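Local structure of putative angiotensinogen (Lampetra fluviatilis, 5INW) at residues Arg294-Val298 and Leu309-His314; Thr394-Val398 and Lys409-Val413. The protein binds heparin and, as a member of the serpin family, inhibits thrombin, a reaction that heparin promotes through a template mechanism. The protein carries 1 engineered substitution. All blocks are in the same frame, centred on the assembly; numbering follows the deposited sequence.

In the fold
Followed from the N terminus, the chain reaches contact 1 first: R294-V298 and L309-H314 belong to adjacent strands of a hairpin, and their pairing closes a short loop of ten residues. That loop is complete before contact 2 opens, where T394-V398 and K409-V413 close a second hairpin, again with ten residues between them. The contacts therefore run in series and neither nest nor cross. The centres of contact 1 and contact 2 are about 26 Å apart. The nearest atoms of contact 1 and contact 2 are about 14 Å apart, with no touch. Contact 1 ties strands of the small antiparallel sheet, contact 2 two strands of the large one; the separate C-terminal peptide chain packs against both.

Contact 1: residues Arg294-Val298 and Leu309-His314; sequences RSTVV and LVIVPH
R294 and H314 meet at the open end of an antiparallel hairpin, away from its turn, that belongs to sheet B of the serpin fold. Strands 295-298 and 309-313 run at 167° to each other, 4.4 Å apart at closest approach of their axes. T296 with V312 and V298 with V310 are hydrogen-bonded pairs, each joined by two N-H...O bonds; S295-P313 and V297-I311 are non-hydrogen-bonded pairs. One further bond, H314 N to R294 O (3.0 Å), extends the ladder past the strand end. Here R294 and S295 form a G1 beta bulge facing the last residue of strand 287-290, and R294 takes positive phi (52°).

The H314 side chain then passes back across the first strand. Its CB lies 3.4 Å from R294 O, and CG stays at the same carbonyl. CD2 flanks that oxygen obliquely, while S295 CA lies over one ring face. CE1 reaches T296 OG1, and NE2 ends in a hydrogen bond to Q289 OE1. Because Q289 NE2 also bonds T296 OG1, a single amide ties both side chains and would restrict the turning of the ring.

On the face bearing V297 and I311, the two side chains lie side by side, V297 CG2 4.1 Å from I311 CG1, and W334 of helix 328-337 packs on both. T296, V298, V310 and V312 point to the other face. L309, V310 and I311 also pair with the C-terminal peptide chain, which continues the sheet. V298 points CG1 between its backbone N and carbonyl carbon (chi1 60°), bringing that methyl 3.7 Å from V310 CB.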
loop_
_atom_site.group_PDB
_atom_site.type_symbol
_atom_site.label_atom_id
_atom_site.label_comp_id
_atom_site.label_asym_id
_atom_site.label_seq_id
_atom_site.Cartn_x
_atom_site.Cartn_y
_atom_site.Cartn_z
ATOM N N ARG A 294 -0.519 -23.492 -10.473
ATOM C CA ARG A 294 0.016 -23.521 -11.843
ATOM C C ARG A 294 0.821 -22.272 -12.198
ATOM O O ARG A 294 0.654 -21.674 -13.274
ATOM C CB ARG A 294 -1.117 -23.732 -12.848
ATOM C CG ARG A 294 -1.794 -25.095 -12.754
ATOM C CD ARG A 294 -2.669 -25.333 -13.965
ATOM N NE ARG A 294 -3.899 -26.009 -13.554
ATOM C CZ ARG A 294 -4.944 -25.399 -12.976
ATOM N NH1 ARG A 294 -4.944 -24.086 -12.722
ATOM N NH2 ARG A 294 -6.015 -26.108 -12.644
ATOM N N SER A 295 1.702 -21.908 -11.268
ATOM C CA SER A 295 2.419 -20.644 -11.303
ATOM C C SER A 295 3.737 -20.728 -10.560
ATOM O O SER A 295 3.904 -21.515 -9.618
ATOM C CB SER A 295 1.547 -19.547 -10.696
ATOM O OG SER A 295 1.379 -19.752 -9.317
ATOM N N THR A 296 4.678 -19.926 -11.037
ATOM C CA THR A 296 6.026 -19.844 -10.492
ATOM C C THR A 296 6.078 -18.752 -9.411
ATOM O O THR A 296 5.599 -17.638 -9.635
ATOM C CB THR A 296 7.065 -19.482 -11.617
ATOM O OG1 THR A 296 6.861 -20.286 -12.791
ATOM C CG2 THR A 296 8.487 -19.672 -11.126
ATOM N N VAL A 297 6.675 -19.067 -8.259
ATOM C CA VAL A 297 6.910 -18.104 -7.165
ATOM C C VAL A 297 8.405 -17.871 -6.980
ATOM O O VAL A 297 9.176 -18.826 -6.965
ATOM C CB VAL A 297 6.336 -18.638 -5.830
ATOM C CG1 VAL A 297 6.661 -17.692 -4.660
ATOM C CG2 VAL A 297 4.830 -18.861 -5.960
ATOM N N VAL A 298 8.805 -16.615 -6.761
ATOM C CA VAL A 298 10.211 -16.267 -6.538
ATOM C C VAL A 298 10.357 -15.120 -5.568
ATOM O O VAL A 298 9.584 -14.175 -5.606
ATOM C CB VAL A 298 10.922 -15.934 -7.882
ATOM C CG1 VAL A 298 10.293 -14.761 -8.603
ATOM C CG2 VAL A 298 12.401 -15.648 -7.689
ATOM N N LEU A 309 8.181 -10.659 -3.363
ATOM C CA LEU A 309 7.673 -11.911 -3.873
ATOM C C LEU A 309 7.073 -11.670 -5.216
ATOM O O LEU A 309 6.212 -10.776 -5.316
ATOM C CB LEU A 309 6.524 -12.425 -2.995
ATOM C CG LEU A 309 6.835 -13.513 -1.974
ATOM C CD1 LEU A 309 5.542 -14.286 -1.764
ATOM C CD2 LEU A 309 7.973 -14.454 -2.392
ATOM N N VAL A 310 7.474 -12.466 -6.229
ATOM C CA VAL A 310 6.870 -12.385 -7.577
ATOM C C VAL A 310 6.219 -13.710 -7.943
ATOM O O VAL A 310 6.873 -14.736 -7.958
ATOM C CB VAL A 310 7.867 -11.939 -8.658
ATOM C CG1 VAL A 310 7.244 -12.015 -10.042
ATOM C CG2 VAL A 310 8.324 -10.522 -8.389
ATOM N N ILE A 311 4.922 -13.655 -8.236
ATOM C CA ILE A 311 4.134 -14.838 -8.603
ATOM C C ILE A 311 3.658 -14.714 -10.052
ATOM O O ILE A 311 2.875 -13.805 -10.363
ATOM C CB ILE A 311 2.931 -15.034 -7.661
ATOM C CG1 ILE A 311 3.380 -15.062 -6.194
ATOM C CG2 ILE A 311 2.190 -16.310 -7.981
ATOM C CD1 ILE A 311 3.151 -13.741 -5.508
ATOM N N VAL A 312 4.157 -15.615 -10.914
ATOM C CA VAL A 312 3.834 -15.644 -12.358
ATOM C C VAL A 312 2.963 -16.858 -12.693
ATOM O O VAL A 312 3.441 -17.987 -12.652
ATOM C CB VAL A 312 5.098 -15.752 -13.268
ATOM C CG1 VAL A 312 4.819 -15.124 -14.642
ATOM C CG2 VAL A 312 6.316 -15.121 -12.613
ATOM N N PRO A 313 1.689 -16.645 -13.029
ATOM C CA PRO A 313 1.006 -17.802 -13.605
ATOM C C PRO A 313 1.654 -18.215 -14.928
ATOM O O PRO A 313 2.086 -17.343 -15.698
ATOM C CB PRO A 313 -0.427 -17.314 -13.788
ATOM C CG PRO A 313 -0.324 -15.833 -13.803
ATOM C CD PRO A 313 0.781 -15.505 -12.846
ATOM N N HIS A 314 1.702 -19.534 -15.153
ATOM C CA HIS A 314 2.203 -20.137 -16.400
ATOM C C HIS A 314 1.348 -19.766 -17.583
ATOM O O HIS A 314 1.853 -19.302 -18.588
ATOM C CB HIS A 314 2.232 -21.644 -16.293
ATOM C CG HIS A 314 3.303 -22.149 -15.396
ATOM N ND1 HIS A 314 4.620 -21.759 -15.520
ATOM C CD2 HIS A 314 3.264 -23.029 -14.366
ATOM C CE1 HIS A 314 5.346 -22.368 -14.598
ATOM N NE2 HIS A 314 4.545 -23.139 -13.882
#

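Contact 2: residues Thr394-Val398 and Lys409-Val413; sequences THKSV and KAETV
T394-V398 and K409-V413 pair as antiparallel strands, their directions 174° apart and their axes 4.6 Å from each other at closest. T394-V413, K396-E411 and V398-K409 are hydrogen-bonded pairs with two N-H...O bonds each, six in all; H395-T412 and S397-A410 alternate with them as non-hydrogen-bonded pairs. The bond from V413 N to T394 O, at 3.3 Å, is the longest of the six.

H395, S397, A410 and T412 share the buried face. With CG anti to its backbone N (chi1 -175°), H395 carries its ring across toward the second strand, where ND1 meets T412 OG1 at 3.0 Å, at the ring edge and in its plane. The angle of 143° shows a bent bond. CE1 of the same ring lies 3.9 Å from the A410 methyl CB.

This is sheet A of a serpin whose reactive loop has been cleaved. Strand 405-417 lies between strands 389-401 and 238-251, with backbone bonds from A410 to I246 and T412 to N244, as expected for a loop that has inserted as a strand. The H395 site matches the serpin shutter region: its NE2 takes a hydrogen bond from S109 N, which would favour a proton on ND1 in a neutral ring, T412 OG1 also bonds S112 OG, and I113 of helix 110-122 packs on both side chains. Two hydrogen bonds thus hold the imidazole at its two nitrogens.

On the other, partly exposed face, K396 and E411 lie side by side. E411 OE1 rests 3.8 Å from K396 CB, but K396 bends at its second torsion and its NZ stays 5.3 Å from E411 OE1, too far for a salt bridge. T394 OG1 lies alongside V413 CB at 3.6 Å.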
loop_
_atom_site.group_PDB
_atom_site.type_symbol
_atom_site.label_atom_id
_atom_site.label_comp_id
_atom_site.label_asym_id
_atom_site.label_seq_id
_atom_site.Cartn_x
_atom_site.Cartn_y
_atom_site.Cartn_z
ATOM N N THR A 394 -9.050 8.816 -1.459
ATOM C CA THR A 394 -8.286 8.439 -2.628
ATOM C C THR A 394 -7.095 7.639 -2.153
ATOM O O THR A 394 -6.759 7.671 -0.984
ATOM C CB THR A 394 -7.911 9.672 -3.494
ATOM O OG1 THR A 394 -7.380 10.733 -2.693
ATOM C CG2 THR A 394 -9.156 10.213 -4.121
ATOM N N HIS A 395 -6.532 6.849 -3.054
ATOM C CA HIS A 395 -5.300 6.141 -2.818
ATOM C C HIS A 395 -4.556 6.170 -4.109
ATOM O O HIS A 395 -5.104 5.904 -5.117
ATOM C CB HIS A 395 -5.524 4.714 -2.367
ATOM C CG HIS A 395 -4.258 4.023 -2.016
ATOM N ND1 HIS A 395 -3.636 4.186 -0.801
ATOM C CD2 HIS A 395 -3.433 3.260 -2.755
ATOM C CE1 HIS A 395 -2.502 3.517 -0.798
ATOM N NE2 HIS A 395 -2.362 2.941 -1.970
ATOM N N LYS A 396 -3.304 6.550 -4.064
ATOM C CA LYS A 396 -2.461 6.736 -5.252
ATOM C C LYS A 396 -1.110 6.062 -4.932
ATOM O O LYS A 396 -0.588 6.188 -3.803
ATOM C CB LYS A 396 -2.316 8.232 -5.485
ATOM C CG LYS A 396 -2.012 8.650 -6.899
ATOM C CD LYS A 396 -0.501 8.663 -7.230
ATOM C CE LYS A 396 -0.242 8.940 -8.714
ATOM N NZ LYS A 396 1.026 9.683 -8.926
ATOM N N SER A 397 -0.561 5.293 -5.866
ATOM C CA SER A 397 0.725 4.592 -5.623
ATOM C C SER A 397 1.593 4.447 -6.850
ATOM O O SER A 397 1.079 4.440 -7.936
ATOM C CB SER A 397 0.447 3.218 -5.031
ATOM O OG SER A 397 -0.349 2.510 -5.957
ATOM N N VAL A 398 2.902 4.340 -6.673
ATOM C CA VAL A 398 3.834 4.189 -7.780
ATOM C C VAL A 398 4.880 3.094 -7.516
ATOM O O VAL A 398 5.355 2.969 -6.402
ATOM C CB VAL A 398 4.605 5.479 -8.050
ATOM C CG1 VAL A 398 5.417 5.356 -9.356
ATOM C CG2 VAL A 398 3.670 6.660 -8.132
ATOM N N LYS A 409 6.083 4.514 -3.792
ATOM C CA LYS A 409 5.406 5.553 -3.028
ATOM C C LYS A 409 3.951 5.141 -2.925
ATOM O O LYS A 409 3.436 4.573 -3.859
ATOM C CB LYS A 409 5.423 6.860 -3.803
ATOM C CG LYS A 409 6.739 7.585 -3.844
ATOM C CD LYS A 409 6.811 8.606 -5.002
ATOM C CE LYS A 409 8.259 8.745 -5.524
ATOM N NZ LYS A 409 8.437 8.845 -7.016
ATOM N N ALA A 410 3.294 5.480 -1.822
ATOM C CA ALA A 410 1.835 5.509 -1.747
ATOM C C ALA A 410 1.375 6.720 -0.970
ATOM O O ALA A 410 2.104 7.239 -0.158
ATOM C CB ALA A 410 1.293 4.246 -1.079
ATOM N N GLU A 411 0.128 7.109 -1.192
ATOM C CA GLU A 411 -0.486 8.311 -0.616
ATOM C C GLU A 411 -1.963 8.012 -0.435
ATOM O O GLU A 411 -2.630 7.693 -1.420
ATOM C CB GLU A 411 -0.451 9.386 -1.659
ATOM C CG GLU A 411 0.904 9.696 -2.271
ATOM C CD GLU A 411 0.828 10.792 -3.319
ATOM O OE1 GLU A 411 -0.242 10.992 -3.958
ATOM O OE2 GLU A 411 1.866 11.450 -3.516
ATOM N N THR A 412 -2.457 8.091 0.798
ATOM C CA THR A 412 -3.872 8.008 1.058
ATOM C C THR A 412 -4.341 9.339 1.616
ATOM O O THR A 412 -3.746 9.874 2.537
ATOM C CB THR A 412 -4.122 6.962 2.092
ATOM O OG1 THR A 412 -3.422 5.781 1.680
ATOM C CG2 THR A 412 -5.608 6.701 2.268
ATOM N N VAL A 413 -5.428 9.845 1.052
ATOM C CA VAL A 413 -6.023 11.101 1.421
ATOM C C VAL A 413 -7.489 10.854 1.800
ATOM O O VAL A 413 -8.214 10.239 1.040
ATOM C CB VAL A 413 -5.917 12.120 0.263
ATOM C CG1 VAL A 413 -6.566 13.444 0.634
ATOM C CG2 VAL A 413 -4.492 12.373 -0.045
#